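Local structure of 3-methyladenine dna-glycosylase (Archaeoglobus fulgidus, 2JHN) at residues Ile39-Gly43 / Arg44-Val48; Leu168-Val172 / Glu173-Glu177. The protein belongs to the HhH-GPD superfamily of base excision DNA repair proteins and combines that fold with a TATA-box binding protein-like domain near its N-terminus. The protein carries 1 engineered substitution. All blocks are in the same frame, centred on the assembly; numbering follows the deposited sequence.

Contact 1: Ile39-Gly43 / Arg44-Val48; sequences IVLDG and RAVAV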
# COMPACT_ATOMS: atom_id res chain seq x y z
N ILE A 39 -7.43 3.79 12.99
CA ILE A 39 -6.03 4.16 13.02
C ILE A 39 -5.62 4.45 14.48
O ILE A 39 -6.45 4.88 15.29
CB ILE A 39 -5.68 5.32 12.04
CG1 ILE A 39 -6.41 6.60 12.43
CG2 ILE A 39 -6.00 4.92 10.58
CD1 ILE A 39 -5.97 7.86 11.67
N VAL A 40 -4.37 4.18 14.81
CA VAL A 40 -3.86 4.49 16.14
C VAL A 40 -3.34 5.92 16.12
O VAL A 40 -2.50 6.28 15.29
CB VAL A 40 -2.80 3.47 16.65
CG1 VAL A 40 -2.34 3.83 18.06
CG2 VAL A 40 -3.41 2.08 16.69
N LEU A 41 -3.91 6.75 17.00
CA LEU A 41 -3.60 8.16 17.02
C LEU A 41 -3.35 8.55 18.47
O LEU A 41 -4.25 8.44 19.33
CB LEU A 41 -4.76 8.96 16.42
CG LEU A 41 -4.46 10.29 15.74
CD1 LEU A 41 -3.59 10.11 14.50
CD2 LEU A 41 -5.78 10.96 15.38
N ASP A 42 -2.11 8.96 18.74
CA ASP A 42 -1.61 9.22 20.10
C ASP A 42 -1.99 8.12 21.10
O ASP A 42 -2.65 8.36 22.11
CB ASP A 42 -2.03 10.62 20.57
CG ASP A 42 -1.39 11.73 19.73
OD1 ASP A 42 -0.14 11.76 19.60
OD2 ASP A 42 -2.14 12.57 19.18
N GLY A 43 -1.58 6.89 20.77
CA GLY A 43 -1.72 5.75 21.65
C GLY A 43 -3.13 5.23 21.84
O GLY A 43 -3.39 4.41 22.73
N ARG A 44 -4.05 5.70 21.00
CA ARG A 44 -5.42 5.22 21.04
C ARG A 44 -5.99 5.03 19.62
O ARG A 44 -5.64 5.78 18.71
CB ARG A 44 -6.29 6.12 21.94
CG ARG A 44 -6.47 7.57 21.48
CD ARG A 44 -7.90 7.73 21.01
NE ARG A 44 -8.39 9.10 20.75
CZ ARG A 44 -7.72 10.13 20.25
NH1 ARG A 44 -6.43 10.05 19.91
NH2 ARG A 44 -8.36 11.27 20.07
N ALA A 45 -6.83 4.02 19.43
CA ALA A 45 -7.44 3.76 18.13
C ALA A 45 -8.69 4.60 17.93
O ALA A 45 -9.58 4.64 18.78
CB ALA A 45 -7.77 2.29 17.97
N VAL A 46 -8.73 5.28 16.79
CA VAL A 46 -9.88 6.08 16.37
C VAL A 46 -10.49 5.53 15.08
O VAL A 46 -9.80 4.87 14.27
CB VAL A 46 -9.53 7.60 16.23
CG1 VAL A 46 -9.14 8.18 17.58
CG2 VAL A 46 -8.42 7.84 15.20
N ALA A 47 -11.78 5.80 14.90
CA ALA A 47 -12.50 5.44 13.69
C ALA A 47 -12.32 6.57 12.66
O ALA A 47 -12.44 7.76 12.99
CB ALA A 47 -13.99 5.23 14.00
N VAL A 48 -11.98 6.19 11.43
CA VAL A 48 -11.92 7.15 10.31
C VAL A 48 -12.64 6.52 9.12
O VAL A 48 -12.47 5.33 8.86
CB VAL A 48 -10.47 7.53 9.91
CG1 VAL A 48 -10.48 8.54 8.74
CG2 VAL A 48 -9.72 8.16 11.09
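A tight antiparallel beta hairpin brings Ile39 opposite Val46, with a type I' turn from Leu41 to Arg44 reversing the chain. It joins two strands, 34-41 and 44-54, of the antiparallel sheet in the TATA-box binding protein-like domain. Ile39 and Val46 form a hydrogen-bonded pair: Ile39 N gives to Val46 O, and Val46 N returns a bond to Ile39 O at 2.8 Å. One step toward the turn, Val40 and Ala45 make the non-hydrogen-bonded pair, their CA atoms 4.2 Å apart. Asp42 and Gly43 fill the corners of the turn, both with the positive phi that a type I' turn requires.

Leu41 O is the polar focus. Arg44 N approaches it at 3.2 Å from one face of the carbonyl plane, while Arg44 NH1 comes in at 2.8 Å from the other, neither donor lying on a lone pair. The guanidinium can turn back in this way because CG sits between the backbone N and the carbonyl carbon (chi1 64°) and the chain bends again at chi2. Leu41 O then meets the edge of the guanidinium in its plane, while Val46 CG1 lies 3.4 Å above one face, offset toward the rim. NH2 is held by a salt bridge to Glu68.

On the same side of the sheet, Ile39 CG1 meets Val46 CG2 at 3.6 Å, and Ile39 CD1 reaches Val48 CG2 at 3.8 Å. Leu41 and Val48 continue this apolar surface onto helix 69-80, through Val72 and Leu76; Ala45, on the other side, touches Val151. Arginine thus serves two purposes here: its charge pairs with Glu68, and its N-H groups help satisfy a turn carbonyl beside a hydrophobic patch.

Contact 2: Leu168-Val172 / Glu173-Glu177; sequences LKAGV and EGLRE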
# COMPACT_ATOMS: atom_id res chain seq x y z
N LEU A 168 3.75 -8.82 19.60
CA LEU A 168 4.64 -9.43 20.58
C LEU A 168 3.84 -10.36 21.50
O LEU A 168 4.28 -11.48 21.80
CB LEU A 168 5.40 -8.34 21.36
CG LEU A 168 6.47 -7.57 20.55
CD1 LEU A 168 7.11 -6.51 21.42
CD2 LEU A 168 7.54 -8.51 19.95
N LYS A 169 2.65 -9.92 21.89
CA LYS A 169 1.71 -10.73 22.67
C LYS A 169 1.20 -11.96 21.91
O LYS A 169 1.19 -13.06 22.44
CB LYS A 169 0.55 -9.88 23.21
CG LYS A 169 -0.53 -10.71 24.00
CD LYS A 169 0.07 -11.47 25.23
CE LYS A 169 -0.94 -12.49 25.81
NZ LYS A 169 -0.31 -13.57 26.62
N ALA A 170 0.81 -11.78 20.64
CA ALA A 170 0.41 -12.91 19.79
C ALA A 170 1.52 -13.95 19.74
O ALA A 170 1.25 -15.15 19.79
CB ALA A 170 0.06 -12.41 18.34
N GLY A 171 2.77 -13.48 19.63
CA GLY A 171 3.94 -14.36 19.54
C GLY A 171 4.03 -15.16 18.27
O GLY A 171 3.13 -15.12 17.43
N VAL A 172 5.13 -15.90 18.11
CA VAL A 172 5.27 -16.78 16.94
C VAL A 172 4.07 -17.72 16.80
O VAL A 172 3.50 -17.85 15.72
CB VAL A 172 6.61 -17.59 16.96
CG1 VAL A 172 6.58 -18.74 15.92
CG2 VAL A 172 7.80 -16.67 16.74
N GLU A 173 3.69 -18.40 17.88
CA GLU A 173 2.63 -19.40 17.77
C GLU A 173 1.26 -18.83 17.41
O GLU A 173 0.49 -19.47 16.71
CB GLU A 173 2.52 -20.26 19.05
CG GLU A 173 3.63 -21.30 19.18
CD GLU A 173 3.74 -22.22 17.95
OE1 GLU A 173 2.70 -22.71 17.43
OE2 GLU A 173 4.90 -22.43 17.52
N GLY A 174 0.96 -17.64 17.91
CA GLY A 174 -0.34 -16.98 17.62
C GLY A 174 -0.46 -16.62 16.14
O GLY A 174 -1.51 -16.80 15.53
N LEU A 175 0.64 -16.14 15.57
CA LEU A 175 0.73 -15.87 14.13
C LEU A 175 0.64 -17.16 13.30
O LEU A 175 -0.06 -17.17 12.29
CB LEU A 175 2.00 -15.07 13.76
CG LEU A 175 2.15 -13.70 14.45
CD1 LEU A 175 3.39 -12.97 13.93
CD2 LEU A 175 0.92 -12.82 14.32
N ARG A 176 1.31 -18.23 13.74
CA ARG A 176 1.24 -19.52 13.03
C ARG A 176 -0.19 -20.04 13.04
O ARG A 176 -0.64 -20.60 12.05
CB ARG A 176 2.17 -20.59 13.64
CG ARG A 176 3.66 -20.26 13.58
CD ARG A 176 4.49 -21.42 14.10
NE ARG A 176 4.32 -22.58 13.24
CZ ARG A 176 4.64 -23.83 13.59
NH1 ARG A 176 5.12 -24.09 14.81
NH2 ARG A 176 4.46 -24.82 12.73
N GLU A 177 -0.88 -19.86 14.16
CA GLU A 177 -2.28 -20.26 14.28
C GLU A 177 -3.18 -19.59 13.24
O GLU A 177 -4.10 -20.20 12.72
CB GLU A 177 -2.79 -20.01 15.69
CG GLU A 177 -2.16 -20.97 16.70
CD GLU A 177 -2.53 -20.69 18.16
OE1 GLU A 177 -3.34 -19.76 18.47
OE2 GLU A 177 -1.98 -21.42 19.01
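Arg176 is tied twice within helix 164-177 of the HhH-GPD domain: its backbone N gives a bond of 3.0 Å to Val172 O, one turn earlier, and its NH1 forms a salt bridge of 3.2 Å with Glu173 OE2. The carboxylate receives NH1 on its syn lone pair, and OE2 lies 17° out of the guanidinium plane. Both side chains bend to meet, Glu173 at chi2 and Arg176 at chi3. OE2 has a second partner, Arg182 at the start of helix 182-192, whose NH1 comes close to that of Arg176; the shared carboxylate probably offsets the nearness of the two positive groups.

Farther back, Leu175 N bonds almost straight to Gly171 O at 3.3 Å, whereas the bond from Gly174 N to Ala170 O is weak, bent to 126° at the hydrogen. The backbone changes course here. Gly171 has a positive phi, and the axes of the two short segments make an angle of 61°. Gly174, lacking a side chain, lets Ala170 O approach its CA to 3.3 Å.

The packing follows this bent backbone. Val172 CG1, anti to the backbone N, crosses the aliphatic part of Arg176 at a slant, 3.9 Å from its CD. Leu175 CG rests on Gly171 O, and its CD2 reaches Ala170 CB at 4.1 Å. Beyond the helix, Leu175 touches Ile143 and Ala185, and Ala170 touches Phe147. The pattern implies a division of labour: glycines accommodate the bend, apolar groups fit it against helices 133-147 and 182-192, and the Glu173 carboxylate, shared by Arg176 and Arg182, ties it to the latter.

How the contacts relate
Contact 1 lies in the TATA-box binding protein-like domain and contact 2 in the HhH-GPD domain, with centres about 23 Å and nearest atoms about 13 Å apart. Each runs from core to surface: Ile39, Leu41, Val46 and Val48 are buried while the turn at Asp42 and Gly43 is exposed, and buried Gly174 and Leu175 contrast with exposed Glu173. Both use glycine with positive phi, at a hairpin reversal and within a bent helix. Contact 1 pairs two strands, whereas contact 2 relies on bonds along one helix. The arginine of contact 1 serves a main-chain carbonyl and a glutamate; in contact 2 two arginines share a glutamate.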